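Local coordinates for protein 2-phospho-L-lactate guanylyltransferase (Methanosarcina mazei, PDB 2I5E) that probably catalyses the condensation of (2S)-2-phospholactate with GTP to give lactyl-2-diphospho-5'-guanosine, a step in the biosynthesis of the hydride carrier coenzyme F420, at residues 179-184 / 191-196; 13-18 / 30-35; 44-49 / 105-110. All coordinates share one frame; numbering follows the deposited sequence.

Contact 1: 179-184 / 191-196; sequences VELLIH and DYIESK
Ile-193 O accepts the backbone N of Lys-196 at 2.8 Å, a bond at the turn just after the residue whose side chain faces Leu-181 and Leu-182. Between the two segments the side chains meet by van der Waals contact, with one methyl also lying against a backbone N. Leu-182 carries most of it. Its chi1 of -75° sets CG beside the backbone N, and with CD1 carrying the chain on (chi2 -177°) the second methyl, CD2, is the one that reaches 191-196. CD2 settles against two neighbouring residues at once: it touches Ile-193 CG2 at 3.7 Å and lies 3.5 Å from the backbone N of Glu-194. The same methyl also meets Glu-194 CB, at 3.8 Å, and the start of the extended glutamate chain, while the carboxylate runs on past it. The bond from CA to CB of Ile-193 points toward 179-184, and both branches are used. Its side chain and that of Leu-182 cross obliquely, with CG2, anti to the backbone N, as the meeting atom, and CG1 faces Leu-181 CD2 more loosely at 4.2 Å. With an alanine at Leu-182, Ile-193 CG2 and Glu-194 CB would probably lose their partner, opening a gap that reaches to Leu-199 and Leu-208, which the leucine also touches. Leu-182 O receives Lys-190 NZ. Beyond the two segments, Leu-181 packs on Phe-31 of helix 25-45, and a salt bridge from Lys-196 NZ to Glu-27 reaches that helix too. Glu-180 bonds the backbone N of Gly-123 of the second subunit. The arrangement is that of a compact helix-loop-helix, 175-184 and 188-194 joined by a three-residue link, followed closely by the C-terminal beta hairpin 197-201/206-210.

Contact 2: 13-18 / 30-35; sequences AGAKSR and EFVELM
The loop that follows strand 5-9 of the central sheet meets the helix it leads into, 25-45, through Ala-15 and Lys-16, which both press on Val-32. Val-32 CG2 sits in the angle between the two loop residues. It lies 3.5 Å from Ala-15 CB, with Val-32 CG1 also near that methyl, and 3.4 Å from Lys-16 CG. Both approaches are closer than ordinary carbon contacts. Because the valine is modelled with its methyls eclipsed (chi1 121°), part of this crowding is doubtful. A turn at chi2 (-65°) followed by an extended end carries the aliphatic part of Lys-16 past Val-32 to Met-35, modelled as selenomethionine. There Lys-16 CE lies 4.4 Å from Met-35 CE, a loose touch. In nucleotidyltransferases of the GT-A kind, the loop after the first strand commonly takes part in holding the nucleotide, and the position and basic sequence of 13-18 are consistent with such a role here. The amino group of Lys-16 fits that setting: NZ forms salt bridges with Asp-97 and Asp-173, two acids whose positions are consistent with those of the metal-binding aspartates in GT-A relatives. The side chain of Lys-16 is about 6 Å from a bound TRS molecule (Tris), probably from the crystallisation liquor. Behind the contact, Met-35 CG lies 4.2 Å above one face of the Phe-31 ring, toward its rim. At the outer side of the helix, Glu-33 OE1 makes a salt bridge with Lys-12 NZ, just before the loop segment.

Contact 3: 44-49 / 105-110; sequences KGAGIE and HIKEIS
A chi1 of 125° puts CG2 of Ile-106 beside its own backbone N and swings CG1 toward Ala-46, while Ile-48, with chi1 117°, presents CG2 to the end of the same isoleucine. Neither torsion is staggered, so the exact poses are less certain than the pairing. Ala-46 belongs to the Schellman motif that terminates helix 25-45: Gly-47 takes positive phi (79°), and its N turns back to Lys-44 O. Either side of Gly-47, Ala-46 and Ile-48 both meet Ile-106. Ala-46 CB meets Ile-106 CG1 at a modelled 3.2 Å, too short to be trusted in detail. Ile-48 CG2 meets Ile-106 CD1 at 3.8 Å, the two side chains crossing at about a right angle. At the outer edge Lys-107 CG lies 4.0 Å from Ala-46 CB, its chain bending twice further out. Helix 25-45 is the connection between the adjacent parallel strands 5-9 and 50-55, a beta-alpha-beta unit. Helix 103-109 follows strand 91-94, on which Ile-106 and Ile-109 rest through Leu-92. The contact thus joins the C-terminal end of one helix of this Rossmann-like sheet to the side of another. Ile-106 O is gripped twice by the residue four further on, Ser-110: by Ser-110 N at 3.0 Å and, from the opposite face of the carbonyl plane, by Ser-110 OG at 2.7 Å.

How the contacts relate
Along the chain the order is contact 2, contact 3, contact 1. Helix 25-45 links the first two: the loop of contact 2 packs on its early turns, and contact 3 is made at its far end, with centres about 24 Å apart on opposite sides of the chain's centre. Contacts 1 and 2, about 15 Å apart between centres, touch directly: Ile-193 packs on Phe-31, and Tyr-192 on Leu-34. The centre of contact 3 stands about 25 Å from that of contact 1, with no touch. The same helix thus touches the late helical pair and the loop that may hold the nucleotide toward one end, and helix 103-109 at the other.

Contact 1: 179-184 / 191-196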
# COMPACT_ATOMS: atom_id res chain seq x y z
N VAL A 179 -13.11 1.18 -0.96
CA VAL A 179 -12.62 1.98 -2.08
C VAL A 179 -11.50 1.23 -2.82
O VAL A 179 -11.59 1.11 -4.05
CB VAL A 179 -12.16 3.37 -1.65
CG1 VAL A 179 -11.86 4.26 -2.90
CG2 VAL A 179 -13.34 4.03 -0.90
N GLU A 180 -10.50 0.69 -2.11
CA GLU A 180 -9.36 0.08 -2.76
C GLU A 180 -9.84 -1.20 -3.42
O GLU A 180 -9.35 -1.59 -4.41
CB GLU A 180 -8.23 -0.31 -1.76
CG GLU A 180 -7.66 0.82 -0.91
CD GLU A 180 -7.00 1.89 -1.78
OE1 GLU A 180 -6.59 1.64 -2.93
OE2 GLU A 180 -6.94 3.04 -1.37
N LEU A 181 -10.71 -1.93 -2.74
CA LEU A 181 -11.26 -3.15 -3.30
C LEU A 181 -12.04 -2.88 -4.66
O LEU A 181 -11.91 -3.62 -5.64
CB LEU A 181 -12.20 -3.78 -2.27
CG LEU A 181 -12.73 -5.18 -2.65
CD1 LEU A 181 -11.58 -6.14 -3.23
CD2 LEU A 181 -13.41 -5.76 -1.44
N LEU A 182 -12.90 -1.87 -4.62
CA LEU A 182 -13.60 -1.45 -5.83
C LEU A 182 -12.61 -1.01 -6.95
O LEU A 182 -12.70 -1.45 -8.12
CB LEU A 182 -14.68 -0.42 -5.52
CG LEU A 182 -15.95 -0.97 -4.86
CD1 LEU A 182 -17.01 0.19 -4.64
CD2 LEU A 182 -16.57 -2.29 -5.35
N ILE A 183 -11.61 -0.20 -6.61
CA ILE A 183 -10.67 0.19 -7.65
C ILE A 183 -9.83 -0.99 -8.20
O ILE A 183 -9.70 -1.09 -9.40
CB ILE A 183 -9.70 1.28 -7.20
CG1 ILE A 183 -10.51 2.52 -6.74
CG2 ILE A 183 -8.53 1.43 -8.24
CD1 ILE A 183 -10.76 3.57 -7.69
N HIS A 184 -9.25 -1.85 -7.33
CA HIS A 184 -8.21 -2.78 -7.73
C HIS A 184 -8.62 -4.22 -7.77
O HIS A 184 -7.85 -5.06 -8.26
CB HIS A 184 -6.96 -2.67 -6.78
CG HIS A 184 -6.28 -1.33 -6.85
ND1 HIS A 184 -6.42 -0.36 -5.87
CD2 HIS A 184 -5.55 -0.77 -7.82
CE1 HIS A 184 -5.77 0.74 -6.23
NE2 HIS A 184 -5.19 0.49 -7.39
N ASP A 191 -17.45 -8.01 -6.10
CA ASP A 191 -18.86 -7.91 -6.71
C ASP A 191 -19.86 -7.68 -5.64
O ASP A 191 -20.84 -7.04 -5.90
CB ASP A 191 -19.24 -9.19 -7.49
CG ASP A 191 -18.23 -9.51 -8.53
OD1 ASP A 191 -17.60 -8.54 -8.98
OD2 ASP A 191 -18.02 -10.68 -8.88
N TYR A 192 -19.60 -8.22 -4.45
CA TYR A 192 -20.55 -8.10 -3.35
C TYR A 192 -20.69 -6.64 -2.96
O TYR A 192 -21.79 -6.10 -2.86
CB TYR A 192 -20.08 -8.99 -2.13
CG TYR A 192 -20.98 -8.96 -0.87
CD1 TYR A 192 -22.12 -9.79 -0.78
CD2 TYR A 192 -20.72 -8.10 0.18
CE1 TYR A 192 -23.01 -9.77 0.32
CE2 TYR A 192 -21.58 -8.05 1.32
CZ TYR A 192 -22.73 -8.91 1.38
OH TYR A 192 -23.56 -8.92 2.51
N ILE A 193 -19.56 -5.99 -2.74
CA ILE A 193 -19.48 -4.56 -2.45
C ILE A 193 -20.00 -3.76 -3.62
O ILE A 193 -20.76 -2.87 -3.44
CB ILE A 193 -17.97 -4.14 -2.14
CG1 ILE A 193 -17.50 -4.87 -0.90
CG2 ILE A 193 -17.87 -2.58 -1.95
CD1 ILE A 193 -18.30 -4.51 0.34
N GLU A 194 -19.56 -4.09 -4.84
CA GLU A 194 -20.01 -3.32 -6.05
C GLU A 194 -21.54 -3.32 -6.22
O GLU A 194 -22.08 -2.38 -6.71
CB GLU A 194 -19.36 -3.87 -7.32
CG GLU A 194 -19.19 -2.71 -8.29
CD GLU A 194 -18.90 -3.12 -9.65
OE1 GLU A 194 -18.34 -4.24 -9.78
OE2 GLU A 194 -19.24 -2.34 -10.60
N SER A 195 -22.20 -4.37 -5.69
CA SER A 195 -23.65 -4.51 -5.68
C SER A 195 -24.32 -3.61 -4.67
O SER A 195 -25.53 -3.46 -4.71
CB SER A 195 -24.02 -6.02 -5.48
OG SER A 195 -23.94 -6.43 -4.11
N LYS A 196 -23.57 -3.00 -3.77
CA LYS A 196 -24.13 -2.19 -2.75
C LYS A 196 -23.63 -0.77 -2.81
O LYS A 196 -24.29 0.06 -2.28
CB LYS A 196 -23.86 -2.77 -1.32
CG LYS A 196 -24.42 -4.26 -1.13
CD LYS A 196 -23.90 -4.91 0.22
CE LYS A 196 -24.65 -6.20 0.49
NZ LYS A 196 -25.91 -5.90 1.28

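Contact 2: 13-18 / 30-35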
# COMPACT_ATOMS: atom_id res chain seq x y z
N ALA A 13 -18.01 -14.81 13.18
CA ALA A 13 -18.97 -14.07 14.02
C ALA A 13 -18.56 -12.71 14.55
O ALA A 13 -17.54 -12.58 15.22
CB ALA A 13 -19.44 -14.93 15.17
N GLY A 14 -19.40 -11.70 14.30
CA GLY A 14 -19.01 -10.31 14.58
C GLY A 14 -17.77 -9.79 13.85
O GLY A 14 -17.12 -8.86 14.32
N ALA A 15 -17.46 -10.36 12.68
CA ALA A 15 -16.06 -10.44 12.14
C ALA A 15 -15.21 -9.18 12.05
O ALA A 15 -13.94 -9.28 12.33
CB ALA A 15 -16.10 -11.08 10.82
N LYS A 16 -15.85 -8.07 11.62
CA LYS A 16 -15.21 -6.81 11.10
C LYS A 16 -16.00 -5.56 11.59
O LYS A 16 -16.53 -4.78 10.84
CB LYS A 16 -15.18 -6.79 9.55
CG LYS A 16 -14.09 -7.66 8.83
CD LYS A 16 -12.67 -7.19 9.14
CE LYS A 16 -11.61 -8.11 8.46
NZ LYS A 16 -10.34 -7.39 8.72
N SER A 17 -16.05 -5.38 12.89
CA SER A 17 -16.84 -4.35 13.53
C SER A 17 -16.51 -2.94 13.03
O SER A 17 -17.40 -2.11 13.06
CB SER A 17 -16.57 -4.43 15.03
OG SER A 17 -15.24 -3.97 15.22
N ARG A 18 -15.29 -2.64 12.56
CA ARG A 18 -15.08 -1.27 12.06
C ARG A 18 -15.72 -1.01 10.69
O ARG A 18 -15.65 0.10 10.18
CB ARG A 18 -13.64 -0.73 12.10
CG ARG A 18 -12.76 -1.22 13.21
CD ARG A 18 -11.41 -0.58 13.07
NE ARG A 18 -11.44 0.84 13.39
CZ ARG A 18 -11.18 1.36 14.62
NH1 ARG A 18 -10.87 0.57 15.65
NH2 ARG A 18 -11.24 2.67 14.84
N GLU A 30 -21.17 -12.03 5.84
CA GLU A 30 -21.11 -12.55 4.43
C GLU A 30 -19.85 -12.13 3.63
O GLU A 30 -19.24 -12.94 2.97
CB GLU A 30 -22.36 -12.14 3.65
CG GLU A 30 -23.18 -13.36 3.30
CD GLU A 30 -22.93 -13.90 1.91
OE1 GLU A 30 -21.87 -14.57 1.66
OE2 GLU A 30 -23.88 -13.66 1.07
N PHE A 31 -19.50 -10.85 3.70
CA PHE A 31 -18.33 -10.30 3.09
C PHE A 31 -17.11 -11.14 3.50
O PHE A 31 -16.47 -11.76 2.70
CB PHE A 31 -18.19 -8.84 3.57
CG PHE A 31 -17.11 -8.09 2.89
CD1 PHE A 31 -16.93 -8.23 1.50
CD2 PHE A 31 -16.26 -7.26 3.60
CE1 PHE A 31 -15.95 -7.59 0.87
CE2 PHE A 31 -15.25 -6.57 2.95
CZ PHE A 31 -15.11 -6.71 1.59
N VAL A 32 -16.80 -11.17 4.79
CA VAL A 32 -15.68 -11.92 5.35
C VAL A 32 -15.58 -13.38 4.81
O VAL A 32 -14.54 -13.87 4.39
CB VAL A 32 -15.96 -11.79 6.87
CG1 VAL A 32 -16.15 -13.09 7.62
CG2 VAL A 32 -15.14 -10.65 7.53
N GLU A 33 -16.70 -14.06 4.76
CA GLU A 33 -16.76 -15.42 4.18
C GLU A 33 -16.31 -15.40 2.74
O GLU A 33 -15.52 -16.23 2.30
CB GLU A 33 -18.18 -15.97 4.24
CG GLU A 33 -18.25 -17.39 3.61
CD GLU A 33 -19.60 -18.09 3.94
OE1 GLU A 33 -19.98 -18.13 5.12
OE2 GLU A 33 -20.26 -18.61 2.98
N LEU A 34 -16.82 -14.44 1.97
CA LEU A 34 -16.33 -14.32 0.53
C LEU A 34 -14.81 -14.06 0.48
O LEU A 34 -14.11 -14.62 -0.35
CB LEU A 34 -17.10 -13.25 -0.28
CG LEU A 34 -18.60 -13.42 -0.33
CD1 LEU A 34 -19.25 -12.26 -1.03
CD2 LEU A 34 -18.96 -14.76 -0.99
N MSE A 35 -14.31 -13.20 1.37
CA MSE A 35 -12.86 -12.90 1.40
C MSE A 35 -12.08 -14.12 1.76
O MSE A 35 -11.08 -14.38 1.11
CB MSE A 35 -12.53 -11.74 2.31
CG MSE A 35 -12.92 -10.42 1.67
SE MSE A 35 -12.16 -8.93 2.62
CE MSE A 35 -13.07 -8.97 4.39

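Contact 3: 44-49 / 105-110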
# COMPACT_ATOMS: atom_id res chain seq x y z
N LYS A 44 -4.36 -22.21 -2.94
CA LYS A 44 -4.41 -23.43 -3.69
C LYS A 44 -3.78 -23.11 -5.06
O LYS A 44 -2.88 -23.82 -5.50
CB LYS A 44 -5.85 -23.98 -3.72
CG LYS A 44 -6.25 -24.69 -2.44
CD LYS A 44 -5.23 -25.86 -2.11
CE LYS A 44 -5.83 -27.17 -1.57
NZ LYS A 44 -7.38 -27.33 -1.65
N GLY A 45 -4.11 -21.94 -5.60
CA GLY A 45 -3.60 -21.49 -6.89
C GLY A 45 -2.11 -21.44 -6.89
O GLY A 45 -1.48 -21.49 -7.92
N ALA A 46 -1.51 -21.37 -5.71
CA ALA A 46 -0.04 -21.32 -5.61
C ALA A 46 0.53 -22.70 -5.36
O ALA A 46 1.72 -22.81 -5.12
CB ALA A 46 0.40 -20.37 -4.51
N GLY A 47 -0.33 -23.72 -5.39
CA GLY A 47 0.06 -25.12 -5.28
C GLY A 47 0.36 -25.55 -3.85
O GLY A 47 1.10 -26.53 -3.62
N ILE A 48 -0.18 -24.85 -2.86
CA ILE A 48 0.16 -25.31 -1.58
C ILE A 48 -0.83 -26.40 -1.20
O ILE A 48 -2.06 -26.24 -1.32
CB ILE A 48 0.46 -24.18 -0.50
CG1 ILE A 48 -0.51 -24.22 0.64
CG2 ILE A 48 0.86 -22.77 -1.07
CD1 ILE A 48 0.19 -24.85 1.73
N GLU A 49 -0.24 -27.50 -0.76
CA GLU A 49 -0.92 -28.77 -0.65
C GLU A 49 -1.98 -28.69 0.43
O GLU A 49 -3.15 -28.90 0.13
CB GLU A 49 0.05 -29.98 -0.57
CG GLU A 49 -0.60 -31.31 -0.09
CD GLU A 49 0.34 -32.55 -0.11
OE1 GLU A 49 1.46 -32.49 -0.64
OE2 GLU A 49 -0.06 -33.59 0.45
N HIS A 105 1.65 -13.48 -5.67
CA HIS A 105 2.22 -12.91 -4.39
C HIS A 105 2.56 -14.08 -3.51
O HIS A 105 3.62 -14.12 -2.97
CB HIS A 105 1.20 -12.08 -3.64
CG HIS A 105 0.71 -10.92 -4.40
ND1 HIS A 105 1.57 -10.01 -5.00
CD2 HIS A 105 -0.53 -10.50 -4.69
CE1 HIS A 105 0.87 -9.04 -5.57
NE2 HIS A 105 -0.40 -9.35 -5.44
N ILE A 106 1.65 -15.06 -3.33
CA ILE A 106 2.00 -16.13 -2.39
C ILE A 106 3.29 -16.98 -2.85
O ILE A 106 4.19 -17.34 -2.04
CB ILE A 106 0.74 -16.96 -1.76
CG1 ILE A 106 0.85 -18.42 -1.96
CG2 ILE A 106 -0.74 -16.38 -1.89
CD1 ILE A 106 0.67 -19.01 -0.69
N LYS A 107 3.40 -17.22 -4.16
CA LYS A 107 4.62 -17.90 -4.72
C LYS A 107 5.83 -17.11 -4.31
O LYS A 107 6.73 -17.70 -3.76
CB LYS A 107 4.54 -18.06 -6.28
CG LYS A 107 3.52 -19.15 -6.73
CD LYS A 107 3.01 -19.08 -8.20
CE LYS A 107 4.11 -19.02 -9.31
NZ LYS A 107 3.77 -19.85 -10.66
N GLU A 108 5.83 -15.78 -4.51
CA GLU A 108 7.03 -14.97 -4.16
C GLU A 108 7.29 -14.88 -2.69
O GLU A 108 8.45 -14.95 -2.26
CB GLU A 108 7.06 -13.55 -4.76
CG GLU A 108 6.69 -13.49 -6.22
CD GLU A 108 6.83 -12.08 -6.85
OE1 GLU A 108 6.74 -11.98 -8.09
OE2 GLU A 108 6.97 -11.07 -6.13
N ILE A 109 6.24 -14.71 -1.90
CA ILE A 109 6.47 -14.67 -0.44
C ILE A 109 7.14 -15.94 0.10
O ILE A 109 8.14 -15.89 0.87
CB ILE A 109 5.21 -14.37 0.31
CG1 ILE A 109 4.76 -12.96 0.04
CG2 ILE A 109 5.43 -14.48 1.92
CD1 ILE A 109 3.12 -12.81 0.16
N SER A 110 6.62 -17.09 -0.27
CA SER A 110 7.16 -18.31 0.28
C SER A 110 8.48 -18.76 -0.41
O SER A 110 9.01 -19.75 -0.02
CB SER A 110 6.11 -19.42 0.19
OG SER A 110 5.53 -19.52 -1.11